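Local atomic coordinates of extracellular sialidase/neuraminidase, putative (Aspergillus fumigatus, PDB entry 2XZI), a protein that acts as a KDNase, a six-bladed beta-propeller glycosidase of the sialidase type that probably releases terminal Kdn from glycoconjugates. Residues L17-A21 and N22-P26; G82-P85 and S86-E89. All coordinates share one frame; numbering follows the deposited sequence.

How the contacts relate
Both contacts are local turns on the same side of the chain's centre, and they illustrate how loops at neighbouring blades are tied together through the outer strand 12-18. Their centres lie about 15 Å apart, and each is about 20 Å from the centre of the chain. They meet directly where Leu-17 CD1 of contact 1 packs 3.6 Å from Trp-88 CG of contact 2. Trp-372 of strand 368-375 touches both residues. Contact 1 is the one closer to ligand: the Ser-20 side chain lies about 12 Å from a bound deamino-alpha-neuraminic acid. Contact 2 is structural packing that joins the loop between strands 68-74 and 92-93 to strands 12-18 and 368-375.

Contact 1: residues L17-A21 and N22-P26; sequences LFRSA and NMASP
A type I beta turn, Ser-20 to Met-23, carries the chain out of strand 12-18, closed by Met-23 N donating to Ser-20 O at 3.0 Å. The Arg-19 side chain, just before the turn, folds back onto the loop. With the chain bent at its third torsion (chi3 69°), the guanidinium presents its NE side to the carbonyl of Ala-24: NE and NH2 both reach Ala-24 O, at 2.9 and 2.8 Å, with the oxygen lying in the guanidinium plane. A weak bond from NE to Ser-25 O adds to this edge. Met-23 crosses Arg-19 at about a right angle and sets its CE over the centre of one guanidinium face, 3.7 Å from Arg-19 CZ. The turn gains a polar brace as Ser-20 OG donates to Asn-22 OD1 at 2.7 Å, in the carbonyl plane, while one water bridges Ala-21 O and Met-23 O. Pro-26 CB closes on Ser-20 O. Met-23 and Ser-20 rest on Ala-369 and Phe-357. Strand 12-18, bulged where Leu-17 and Phe-18 face Ile-370, pairs here with strand 368-375, so the amino-terminal strand completes the blade built from the carboxy-terminal ones and closes the propeller.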
loop_
_atom_site.group_PDB
_atom_site.type_symbol
_atom_site.label_atom_id
_atom_site.label_comp_id
_atom_site.label_asym_id
_atom_site.label_seq_id
_atom_site.Cartn_x
_atom_site.Cartn_y
_atom_site.Cartn_z
ATOM N N LEU A 17 -5.690 -6.938 11.849
ATOM C CA LEU A 17 -4.950 -8.038 11.243
ATOM C C LEU A 17 -3.472 -8.043 11.636
ATOM O O LEU A 17 -2.832 -9.108 11.684
ATOM C CB LEU A 17 -5.114 -8.035 9.714
ATOM C CG LEU A 17 -4.469 -9.194 8.957
ATOM C CD1 LEU A 17 -5.068 -10.520 9.441
ATOM C CD2 LEU A 17 -4.623 -9.036 7.439
ATOM N N PHE A 18 -2.915 -6.863 11.879
ATOM C CA PHE A 18 -1.545 -6.762 12.378
ATOM C C PHE A 18 -1.630 -6.053 13.718
ATOM O O PHE A 18 -1.957 -4.870 13.791
ATOM C CB PHE A 18 -0.640 -6.011 11.383
ATOM C CG PHE A 18 -0.443 -6.734 10.072
ATOM C CD1 PHE A 18 -1.345 -6.573 9.026
ATOM C CD2 PHE A 18 0.652 -7.565 9.876
ATOM C CE1 PHE A 18 -1.156 -7.225 7.820
ATOM C CE2 PHE A 18 0.859 -8.239 8.670
ATOM C CZ PHE A 18 -0.042 -8.068 7.627
ATOM N N ARG A 19 -1.396 -6.829 14.778
ATOM C CA ARG A 19 -1.641 -6.431 16.158
ATOM C C ARG A 19 -0.337 -5.998 16.806
ATOM O O ARG A 19 0.584 -6.800 16.956
ATOM C CB ARG A 19 -2.249 -7.611 16.920
ATOM C CG ARG A 19 -3.597 -8.057 16.339
ATOM C CD ARG A 19 -4.165 -9.294 17.050
ATOM N NE ARG A 19 -4.586 -8.970 18.416
ATOM C CZ ARG A 19 -5.792 -8.527 18.767
ATOM N NH1 ARG A 19 -6.748 -8.364 17.854
ATOM N NH2 ARG A 19 -6.043 -8.234 20.040
ATOM N N SER A 20 -0.287 -4.726 17.183
ATOM C CA SER A 20 0.917 -4.121 17.776
ATOM C C SER A 20 1.251 -4.707 19.158
ATOM O O SER A 20 0.416 -5.383 19.780
ATOM C CB SER A 20 0.759 -2.594 17.845
ATOM O OG SER A 20 -0.556 -2.232 18.238
ATOM N N ALA A 21 2.465 -4.438 19.630
ATOM C CA ALA A 21 2.984 -5.068 20.858
ATOM C C ALA A 21 2.152 -4.807 22.130
ATOM O O ALA A 21 2.238 -5.577 23.090
ATOM C CB ALA A 21 4.457 -4.687 21.072
ATOM N N ASN A 22 1.359 -3.737 22.137
ATOM C CA ASN A 22 0.513 -3.357 23.282
ATOM C C ASN A 22 -0.804 -4.121 23.364
ATOM O O ASN A 22 -1.511 -4.061 24.393
ATOM C CB ASN A 22 0.197 -1.862 23.234
ATOM C CG ASN A 22 -0.581 -1.464 21.979
ATOM O OD1 ASN A 22 -0.285 -1.946 20.881
ATOM N ND2 ASN A 22 -1.570 -0.595 22.137
ATOM N N MET A 23 -1.172 -4.797 22.279
ATOM C CA MET A 23 -2.484 -5.450 22.197
ATOM C C MET A 23 -2.417 -6.867 22.751
ATOM O O MET A 23 -1.338 -7.448 22.836
ATOM C CB MET A 23 -2.963 -5.496 20.741
ATOM C CG MET A 23 -3.283 -4.128 20.152
ATOM S SD MET A 23 -3.721 -4.180 18.401
ATOM C CE MET A 23 -5.391 -4.824 18.474
ATOM N N ALA A 24 -3.568 -7.418 23.144
ATOM C CA ALA A 24 -3.646 -8.848 23.457
ATOM C C ALA A 24 -3.291 -9.644 22.202
ATOM O O ALA A 24 -3.607 -9.214 21.090
ATOM C CB ALA A 24 -5.035 -9.218 23.943
ATOM N N SER A 25 -2.640 -10.787 22.382
ATOM C CA SER A 25 -2.162 -11.603 21.263
ATOM C C SER A 25 -1.459 -10.761 20.189
ATOM O O SER A 25 -1.912 -10.728 19.035
ATOM C CB SER A 25 -3.308 -12.398 20.632
ATOM O OG SER A 25 -3.941 -13.230 21.595
ATOM N N PRO A 26 -0.366 -10.066 20.561
ATOM C CA PRO A 26 0.381 -9.288 19.571
ATOM C C PRO A 26 0.978 -10.190 18.503
ATOM O O PRO A 26 1.292 -11.357 18.773
ATOM C CB PRO A 26 1.492 -8.655 20.402
ATOM C CG PRO A 26 1.723 -9.644 21.531
ATOM C CD PRO A 26 0.325 -10.084 21.869
HETATM O O HOH W 1 0.602 -7.243 24.592
#

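Contact 2: residues G82-P85 and S86-E89; sequences GASP and SDWE
The indole of Trp-88 is met at its edge by the carbonyl oxygens of Gly-82, Ser-84 and Pro-85, while one face is taken up by Leu-17. On the opposite side of the ring plane Gly-82 CA rises beside the pyrrole nitrogen, 3.3 Å from Trp-88 NE1. That nitrogen donates to Gly-82 O at 3.2 Å, the oxygen tilted 22° from the ring plane and approached from the flank of its C=O. The other flat group, the carboxylate of Asp-87, turns back along the chain because CG stands beside the backbone N (chi1 -72°). Its OD2 accepts Ser-84 N at 2.9 Å on the anti side, 28° out of the carboxylate plane, and Asp-87 N donates to Ser-84 O at 3.0 Å. Ser-84 OG and Ser-86 OG are hydrogen-bonded at 3.1 Å, and either could donate. Trp-88 N bonds Pro-85 O at 3.2 Å, continuing the short 3-10 turn. The loop joins the third and fourth strands of its blade, the place of the Asp box in sialidases. Because Gly-82 O also accepts from Trp-372 NE1, two indoles share one carbonyl, and this ties the loop to strand 368-375; the Ser-84 amide probably favours a negative charge on Asp-87.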
loop_
_atom_site.group_PDB
_atom_site.type_symbol
_atom_site.label_atom_id
_atom_site.label_comp_id
_atom_site.label_asym_id
_atom_site.label_seq_id
_atom_site.Cartn_x
_atom_site.Cartn_y
_atom_site.Cartn_z
ATOM N N GLY A 82 -10.485 -14.376 3.624
ATOM C CA GLY A 82 -10.064 -13.617 4.802
ATOM C C GLY A 82 -11.216 -13.079 5.621
ATOM O O GLY A 82 -11.075 -12.048 6.280
ATOM N N ALA A 83 -12.342 -13.802 5.630
ATOM C CA ALA A 83 -13.585 -13.290 6.209
ATOM C C ALA A 83 -13.593 -13.120 7.720
ATOM O O ALA A 83 -14.290 -12.248 8.232
ATOM C CB ALA A 83 -14.773 -14.153 5.762
ATOM N N SER A 84 -12.817 -13.939 8.424
ATOM C CA SER A 84 -12.794 -13.910 9.896
ATOM C C SER A 84 -11.351 -14.037 10.367
ATOM O O SER A 84 -10.500 -14.446 9.597
ATOM C CB SER A 84 -13.635 -15.052 10.466
ATOM O OG SER A 84 -12.993 -16.298 10.298
ATOM N N PRO A 85 -11.053 -13.679 11.626
ATOM C CA PRO A 85 -9.675 -13.820 12.106
ATOM C C PRO A 85 -9.078 -15.230 11.940
ATOM O O PRO A 85 -7.885 -15.382 11.601
ATOM C CB PRO A 85 -9.800 -13.438 13.581
ATOM C CG PRO A 85 -10.892 -12.459 13.585
ATOM C CD PRO A 85 -11.899 -12.995 12.625
ATOM N N SER A 86 -9.901 -16.260 12.139
ATOM C CA SER A 86 -9.420 -17.635 12.030
ATOM C C SER A 86 -9.068 -18.058 10.601
ATOM O O SER A 86 -8.482 -19.118 10.402
ATOM C CB SER A 86 -10.419 -18.620 12.639
ATOM O OG SER A 86 -11.629 -18.591 11.918
ATOM N N ASP A 87 -9.424 -17.234 9.620
ATOM C CA ASP A 87 -9.112 -17.508 8.222
ATOM C C ASP A 87 -7.679 -17.152 7.819
ATOM O O ASP A 87 -7.253 -17.451 6.692
ATOM C CB ASP A 87 -10.100 -16.758 7.325
ATOM C CG ASP A 87 -11.487 -17.353 7.360
ATOM O OD1 ASP A 87 -11.600 -18.593 7.449
ATOM O OD2 ASP A 87 -12.464 -16.584 7.269
ATOM N N TRP A 88 -6.957 -16.483 8.716
ATOM C CA TRP A 88 -5.631 -15.948 8.416
ATOM C C TRP A 88 -4.520 -16.740 9.087
ATOM O O TRP A 88 -4.627 -17.105 10.272
ATOM C CB TRP A 88 -5.548 -14.481 8.835
ATOM C CG TRP A 88 -6.332 -13.568 7.947
ATOM C CD1 TRP A 88 -7.635 -13.170 8.113
ATOM C CD2 TRP A 88 -5.864 -12.921 6.764
ATOM N NE1 TRP A 88 -8.006 -12.315 7.100
ATOM C CE2 TRP A 88 -6.935 -12.140 6.263
ATOM C CE3 TRP A 88 -4.636 -12.906 6.085
ATOM C CZ2 TRP A 88 -6.821 -11.369 5.121
ATOM C CZ3 TRP A 88 -4.525 -12.134 4.942
ATOM C CH2 TRP A 88 -5.609 -11.370 4.477
ATOM N N GLU A 89 -3.456 -16.984 8.340
ATOM C CA GLU A 89 -2.246 -17.596 8.904
ATOM C C GLU A 89 -1.563 -16.684 9.936
ATOM O O GLU A 89 -1.794 -15.474 9.957
ATOM C CB GLU A 89 -1.260 -17.939 7.794
ATOM C CG GLU A 89 -1.725 -19.067 6.874
ATOM C CD GLU A 89 -0.756 -19.322 5.730
ATOM O OE1 GLU A 89 0.151 -18.484 5.509
ATOM O OE2 GLU A 89 -0.913 -20.350 5.036
#